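Local structure of sugar ABC transporter substrate-binding protein, BlMnBP1 (6I5R) at residues L282-V287 and I300-F305; A208-G213 and Y314-G319. The protein binds mannobiose, and probably delivers manno-oligosaccharides as the solute-binding protein of a bacterial ABC transporter. One frame throughout, in Å; residues are numbered along the deposited sequence.

Interaction 1 joins residues 282-287 to strand 300-304, and interaction 2 joins the short helix 209-212 to the start of strand 314-325. Their centres lie about 14 Å apart, and their nearest atoms come to about 4 Å without touching. Along the chain interaction 1 is nested within the loop that interaction 2 closes. Strands 277-283, 300-304 and 314-325 belong to one mixed sheet, and each pairs antiparallel with the long strand 139-155. The sugar pocket takes residues from the neighbourhood of both contacts. Trp285 lies in the turn just after strand 277-283, while Asp320 and Tyr321 come from strand 314-325, just beyond interaction 2.

Interaction 1 of 2, residues L282-V287 and I300-F305; sequences LGAWAV and IGYMPF. With BMA (beta-D-mannopyranose), chain B.
The chain of 282-287 leaves its strand at Gly283 through a type I beta turn to Ala286, enters helix 286-291, and comes nearest strand 300-304 at Val287 and Ile300, whose CA atoms are 7.1 Å apart. No hydrogen bond crosses here, and the contact is buried side-chain packing. Tyr302 carries most of it. Its CG stands anti to the backbone N (chi1 -173°), which brings the ring up against the turn. Val287 CG2 approaches the ring obliquely, 3.7 Å from Tyr302 CD1, and the two side chains cross at about a right angle. At the ring edge, Leu282 O lies in plane, 3.6 Å from Tyr302 CE1. Ala284 CB packs 3.8 Å from Tyr302 CZ. The Tyr302 hydroxyl is hydrogen-bonded to Thr149 of strand 139-155, which satisfies it in the core. At the start of the strand, Val287 CG1 meets Ile300 CG2 at 4.2 Å.

In this periplasmic-binding-protein-like fold the turn presents a sugar-stacking aromatic to the ligand. The CB of Trp285 is directed away from strand 300-304. Mannose C6 sits over the centre of one indole face, 3.4 Å from Trp285 CD2. Ala286 CB and Gly283 O lie over the rim of the opposite face. With an alanine in place of Trp285 the indole is gone, and the mannose would probably lose its flat apolar platform. Asp320 and Asn45 hydrogen-bond to mannose.

Interaction 2 of 2, residues A208-G213 and Y314-G319; sequences AGNATG and YATIAG
This is a partly buried helix-to-strand contact, made of one direct hydrogen bond, bridging waters and a CH-pi contact, where the single-turn helix 209-212 lies against the start of strand 314-325. Asn210 reaches across to the strand backbone. Its OD1 accepts a fairly straight hydrogen bond from Thr316 N at 3.0 Å. The donor is tilted 32° from the amide carbonyl plane. The same OD1 also accepts a hydrogen bond from a water. Asn210 ND2 makes a weak hydrogen bond to Ala150 O of strand 139-155.

Strand 314-325 belongs to the mixed sheet of this solute-binding fold, and Ala315 pairs with strand 377-379 through backbone hydrogen bonds. At the other end of the helix, Gly213 lays its CA over the centre of the Tyr314 ring, 3.4 Å from the centroid and 6° off the normal. Tyr314 CG stands anti to its carbonyl carbon (chi1 -68°), which brings one ring face against the CA of Gly213. A CB on Gly213 would clash with the ring, and its positive phi also favours glycine. Gly209 CA lies 3.5 Å from Thr316 OG1, where a CB would clash with that hydroxyl. One more water joins Gly209 N to Thr316 OG1.

Interaction 1 of 2, residues L282-V287 and I300-F305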
loop_
_atom_site.group_PDB
_atom_site.type_symbol
_atom_site.label_atom_id
_atom_site.label_comp_id
_atom_site.label_asym_id
_atom_site.label_seq_id
_atom_site.Cartn_x
_atom_site.Cartn_y
_atom_site.Cartn_z
ATOM N N LEU A 282 -7.572 -5.349 -2.896
ATOM C CA LEU A 282 -6.837 -4.840 -1.741
ATOM C C LEU A 282 -5.498 -5.540 -1.679
ATOM O O LEU A 282 -5.333 -6.629 -2.209
ATOM C CB LEU A 282 -7.580 -5.079 -0.437
ATOM C CG LEU A 282 -8.939 -4.409 -0.313
ATOM C CD1 LEU A 282 -9.789 -5.126 0.725
ATOM C CD2 LEU A 282 -8.750 -2.966 0.050
ATOM N N GLY A 283 -4.557 -4.925 -1.001
ATOM C CA GLY A 283 -3.272 -5.556 -0.843
ATOM C C GLY A 283 -3.323 -6.693 0.167
ATOM O O GLY A 283 -4.305 -6.883 0.879
ATOM N N ALA A 284 -2.213 -7.436 0.216
ATOM C CA ALA A 284 -2.124 -8.654 1.016
ATOM C C ALA A 284 -2.325 -8.402 2.500
ATOM O O ALA A 284 -2.697 -9.325 3.234
ATOM C CB ALA A 284 -0.765 -9.325 0.771
ATOM N N TRP A 285 -2.072 -7.177 2.957
ATOM C CA TRP A 285 -2.300 -6.832 4.357
ATOM C C TRP A 285 -3.748 -7.071 4.777
ATOM O O TRP A 285 -4.023 -7.232 5.971
ATOM C CB TRP A 285 -1.915 -5.365 4.604
ATOM C CG TRP A 285 -2.661 -4.477 3.704
ATOM C CD1 TRP A 285 -2.241 -3.984 2.509
ATOM C CD2 TRP A 285 -3.985 -3.967 3.906
ATOM N NE1 TRP A 285 -3.226 -3.206 1.949
ATOM C CE2 TRP A 285 -4.307 -3.190 2.780
ATOM C CE3 TRP A 285 -4.929 -4.106 4.924
ATOM C CZ2 TRP A 285 -5.519 -2.554 2.643
ATOM C CZ3 TRP A 285 -6.149 -3.481 4.780
ATOM C CH2 TRP A 285 -6.422 -2.695 3.663
ATOM N N ALA A 286 -4.674 -7.136 3.821
ATOM C CA ALA A 286 -6.088 -7.262 4.140
ATOM C C ALA A 286 -6.484 -8.695 4.457
ATOM O O ALA A 286 -7.490 -8.914 5.136
ATOM C CB ALA A 286 -6.930 -6.712 2.978
ATOM N N VAL A 287 -5.683 -9.665 4.022
ATOM C CA VAL A 287 -6.061 -11.066 4.212
ATOM C C VAL A 287 -6.287 -11.409 5.671
ATOM O O VAL A 287 -7.377 -11.914 6.004
ATOM C CB VAL A 287 -4.994 -11.981 3.541
ATOM C CG1 VAL A 287 -5.313 -13.437 3.795
ATOM C CG2 VAL A 287 -4.941 -11.712 2.056
ATOM N N ILE A 300 -11.268 -17.408 2.967
ATOM C CA ILE A 300 -10.561 -16.247 2.429
ATOM C C ILE A 300 -9.353 -16.715 1.639
ATOM O O ILE A 300 -8.480 -17.404 2.168
ATOM C CB ILE A 300 -10.125 -15.290 3.554
ATOM C CG1 ILE A 300 -11.304 -14.836 4.394
ATOM C CG2 ILE A 300 -9.403 -14.085 2.946
ATOM C CD1 ILE A 300 -12.413 -14.257 3.635
ATOM N N GLY A 301 -9.268 -16.283 0.378
ATOM C CA GLY A 301 -8.120 -16.541 -0.453
ATOM C C GLY A 301 -7.545 -15.234 -0.976
ATOM O O GLY A 301 -8.098 -14.155 -0.787
ATOM N N TYR A 302 -6.416 -15.352 -1.642
ATOM C CA TYR A 302 -5.734 -14.184 -2.174
ATOM C C TYR A 302 -5.196 -14.563 -3.542
ATOM O O TYR A 302 -4.526 -15.587 -3.682
ATOM C CB TYR A 302 -4.621 -13.733 -1.225
ATOM C CG TYR A 302 -4.006 -12.444 -1.627
ATOM C CD1 TYR A 302 -4.720 -11.253 -1.587
ATOM C CD2 TYR A 302 -2.693 -12.407 -2.001
ATOM C CE1 TYR A 302 -4.105 -10.049 -1.967
ATOM C CE2 TYR A 302 -2.092 -11.238 -2.381
ATOM C CZ TYR A 302 -2.782 -10.074 -2.341
ATOM O OH TYR A 302 -2.066 -8.950 -2.733
ATOM N N MET A 303 -5.535 -13.779 -4.550
ATOM C CA MET A 303 -5.127 -14.089 -5.904
ATOM C C MET A 303 -4.418 -12.911 -6.535
ATOM O O MET A 303 -4.608 -11.758 -6.129
ATOM C CB MET A 303 -6.330 -14.455 -6.776
ATOM C CG MET A 303 -7.394 -13.388 -6.815
ATOM S SD MET A 303 -8.653 -13.887 -7.994
ATOM C CE MET A 303 -8.170 -12.887 -9.346
ATOM N N PRO A 304 -3.616 -13.168 -7.554
ATOM C CA PRO A 304 -3.043 -12.063 -8.324
ATOM C C PRO A 304 -4.141 -11.265 -9.004
ATOM O O PRO A 304 -5.216 -11.783 -9.306
ATOM C CB PRO A 304 -2.131 -12.770 -9.336
ATOM C CG PRO A 304 -1.935 -14.172 -8.770
ATOM C CD PRO A 304 -3.200 -14.487 -8.080
ATOM N N PHE A 305 -3.868 -9.987 -9.230
ATOM C CA PHE A 305 -4.757 -9.190 -10.057
ATOM C C PHE A 305 -4.844 -9.833 -11.438
ATOM O O PHE A 305 -3.835 -10.310 -11.963
ATOM C CB PHE A 305 -4.261 -7.735 -10.186
ATOM C CG PHE A 305 -5.297 -6.791 -10.802
ATOM C CD1 PHE A 305 -5.336 -6.581 -12.175
ATOM C CD2 PHE A 305 -6.245 -6.156 -10.019
ATOM C CE1 PHE A 305 -6.287 -5.766 -12.745
ATOM C CE2 PHE A 305 -7.201 -5.337 -10.591
ATOM C CZ PHE A 305 -7.217 -5.138 -11.965
HETATM C C1 BMA B . -5.755 0.851 5.978
HETATM C C2 BMA B . -5.429 2.130 5.149
HETATM C C3 BMA B . -4.598 1.724 3.972
HETATM C C4 BMA B . -3.444 0.816 4.383
HETATM C C5 BMA B . -3.953 -0.395 5.167
HETATM C C6 BMA B . -2.815 -1.271 5.653
HETATM O O2 BMA B . -4.589 3.018 5.883
HETATM O O3 BMA B . -4.068 2.846 3.258
HETATM O O4 BMA B . -2.818 0.363 3.212
HETATM O O5 BMA B . -4.654 0.097 6.322
HETATM O O6 BMA B . -1.994 -0.557 6.591
#

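Interaction 2 of 2, residues A208-G213 and Y314-G319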
loop_
_atom_site.group_PDB
_atom_site.type_symbol
_atom_site.label_atom_id
_atom_site.label_comp_id
_atom_site.label_asym_id
_atom_site.label_seq_id
_atom_site.Cartn_x
_atom_site.Cartn_y
_atom_site.Cartn_z
ATOM N N ALA A 208 1.496 -0.500 -12.607
ATOM C CA ALA A 208 2.877 -0.479 -13.068
ATOM C C ALA A 208 3.365 -1.895 -13.173
ATOM O O ALA A 208 3.084 -2.584 -14.189
ATOM C CB ALA A 208 3.702 0.423 -12.129
ATOM N N GLY A 209 4.124 -2.417 -12.217
ATOM C CA GLY A 209 4.663 -3.752 -12.359
ATOM C C GLY A 209 3.605 -4.809 -12.624
ATOM O O GLY A 209 3.824 -5.720 -13.420
ATOM N N ASN A 210 2.460 -4.722 -11.929
ATOM C CA ASN A 210 1.445 -5.750 -12.086
ATOM C C ASN A 210 0.874 -5.750 -13.482
ATOM O O ASN A 210 0.548 -6.813 -14.026
ATOM C CB ASN A 210 0.294 -5.557 -11.118
ATOM C CG ASN A 210 0.646 -5.962 -9.746
ATOM O OD1 ASN A 210 1.663 -5.536 -9.214
ATOM N ND2 ASN A 210 -0.175 -6.850 -9.171
ATOM N N ALA A 211 0.657 -4.563 -14.043
ATOM C CA ALA A 211 -0.013 -4.468 -15.330
ATOM C C ALA A 211 0.961 -4.506 -16.502
ATOM O O ALA A 211 0.518 -4.681 -17.640
ATOM C CB ALA A 211 -0.862 -3.198 -15.401
ATOM N N THR A 212 2.270 -4.384 -16.255
ATOM C CA THR A 212 3.229 -4.293 -17.348
ATOM C C THR A 212 4.338 -5.323 -17.307
ATOM O O THR A 212 4.987 -5.520 -18.330
ATOM C CB THR A 212 3.918 -2.913 -17.407
ATOM O OG1 THR A 212 4.778 -2.734 -16.272
ATOM C CG2 THR A 212 2.893 -1.792 -17.494
ATOM N N GLY A 213 4.586 -5.944 -16.167
ATOM C CA GLY A 213 5.745 -6.779 -15.958
ATOM C C GLY A 213 7.071 -6.047 -15.889
ATOM O O GLY A 213 8.110 -6.697 -15.768
ATOM N N TYR A 314 2.392 -10.906 -12.869
ATOM C CA TYR A 314 3.367 -10.195 -12.060
ATOM C C TYR A 314 2.691 -9.562 -10.852
ATOM O O TYR A 314 1.518 -9.167 -10.906
ATOM C CB TYR A 314 4.053 -9.085 -12.851
ATOM C CG TYR A 314 4.951 -9.564 -13.945
ATOM C CD1 TYR A 314 4.431 -9.945 -15.154
ATOM C CD2 TYR A 314 6.337 -9.618 -13.776
ATOM C CE1 TYR A 314 5.240 -10.386 -16.180
ATOM C CE2 TYR A 314 7.164 -10.048 -14.800
ATOM C CZ TYR A 314 6.591 -10.453 -16.000
ATOM O OH TYR A 314 7.359 -10.886 -17.048
ATOM N N ALA A 315 3.443 -9.476 -9.758
ATOM C CA ALA A 315 3.000 -8.778 -8.559
ATOM C C ALA A 315 4.193 -8.042 -7.968
ATOM O O ALA A 315 5.252 -8.638 -7.741
ATOM C CB ALA A 315 2.391 -9.754 -7.540
ATOM N N THR A 316 4.022 -6.741 -7.737
ATOM C CA THR A 316 5.058 -5.919 -7.124
ATOM C C THR A 316 5.000 -6.066 -5.610
ATOM O O THR A 316 3.922 -6.015 -5.021
ATOM C CB THR A 316 4.867 -4.443 -7.481
ATOM O OG1 THR A 316 5.004 -4.275 -8.901
ATOM C CG2 THR A 316 5.865 -3.572 -6.727
ATOM N N ILE A 317 6.144 -6.265 -4.988
ATOM C CA ILE A 317 6.250 -6.175 -3.538
ATOM C C ILE A 317 6.721 -4.782 -3.188
ATOM O O ILE A 317 7.723 -4.299 -3.737
ATOM C CB ILE A 317 7.204 -7.224 -2.971
ATOM C CG1 ILE A 317 6.616 -8.604 -3.201
ATOM C CG2 ILE A 317 7.402 -6.958 -1.520
ATOM C CD1 ILE A 317 7.668 -9.654 -3.088
ATOM N N ALA A 318 5.992 -4.134 -2.290
ATOM C CA ALA A 318 6.282 -2.763 -1.933
ATOM C C ALA A 318 5.960 -2.582 -0.459
ATOM O O ALA A 318 5.333 -3.442 0.172
ATOM C CB ALA A 318 5.507 -1.780 -2.821
ATOM N N GLY A 319 6.474 -1.496 0.105
ATOM C CA GLY A 319 6.095 -1.133 1.441
ATOM C C GLY A 319 4.639 -0.712 1.472
ATOM O O GLY A 319 4.138 -0.074 0.549
HETATM O O HOH W 1 4.851 -1.758 -9.486
HETATM O O HOH W 2 0.277 -9.506 -13.845
HETATM O O HOH W 3 -1.168 -9.239 -11.237
HETATM O O HOH W 4 1.809 -5.382 -6.072
#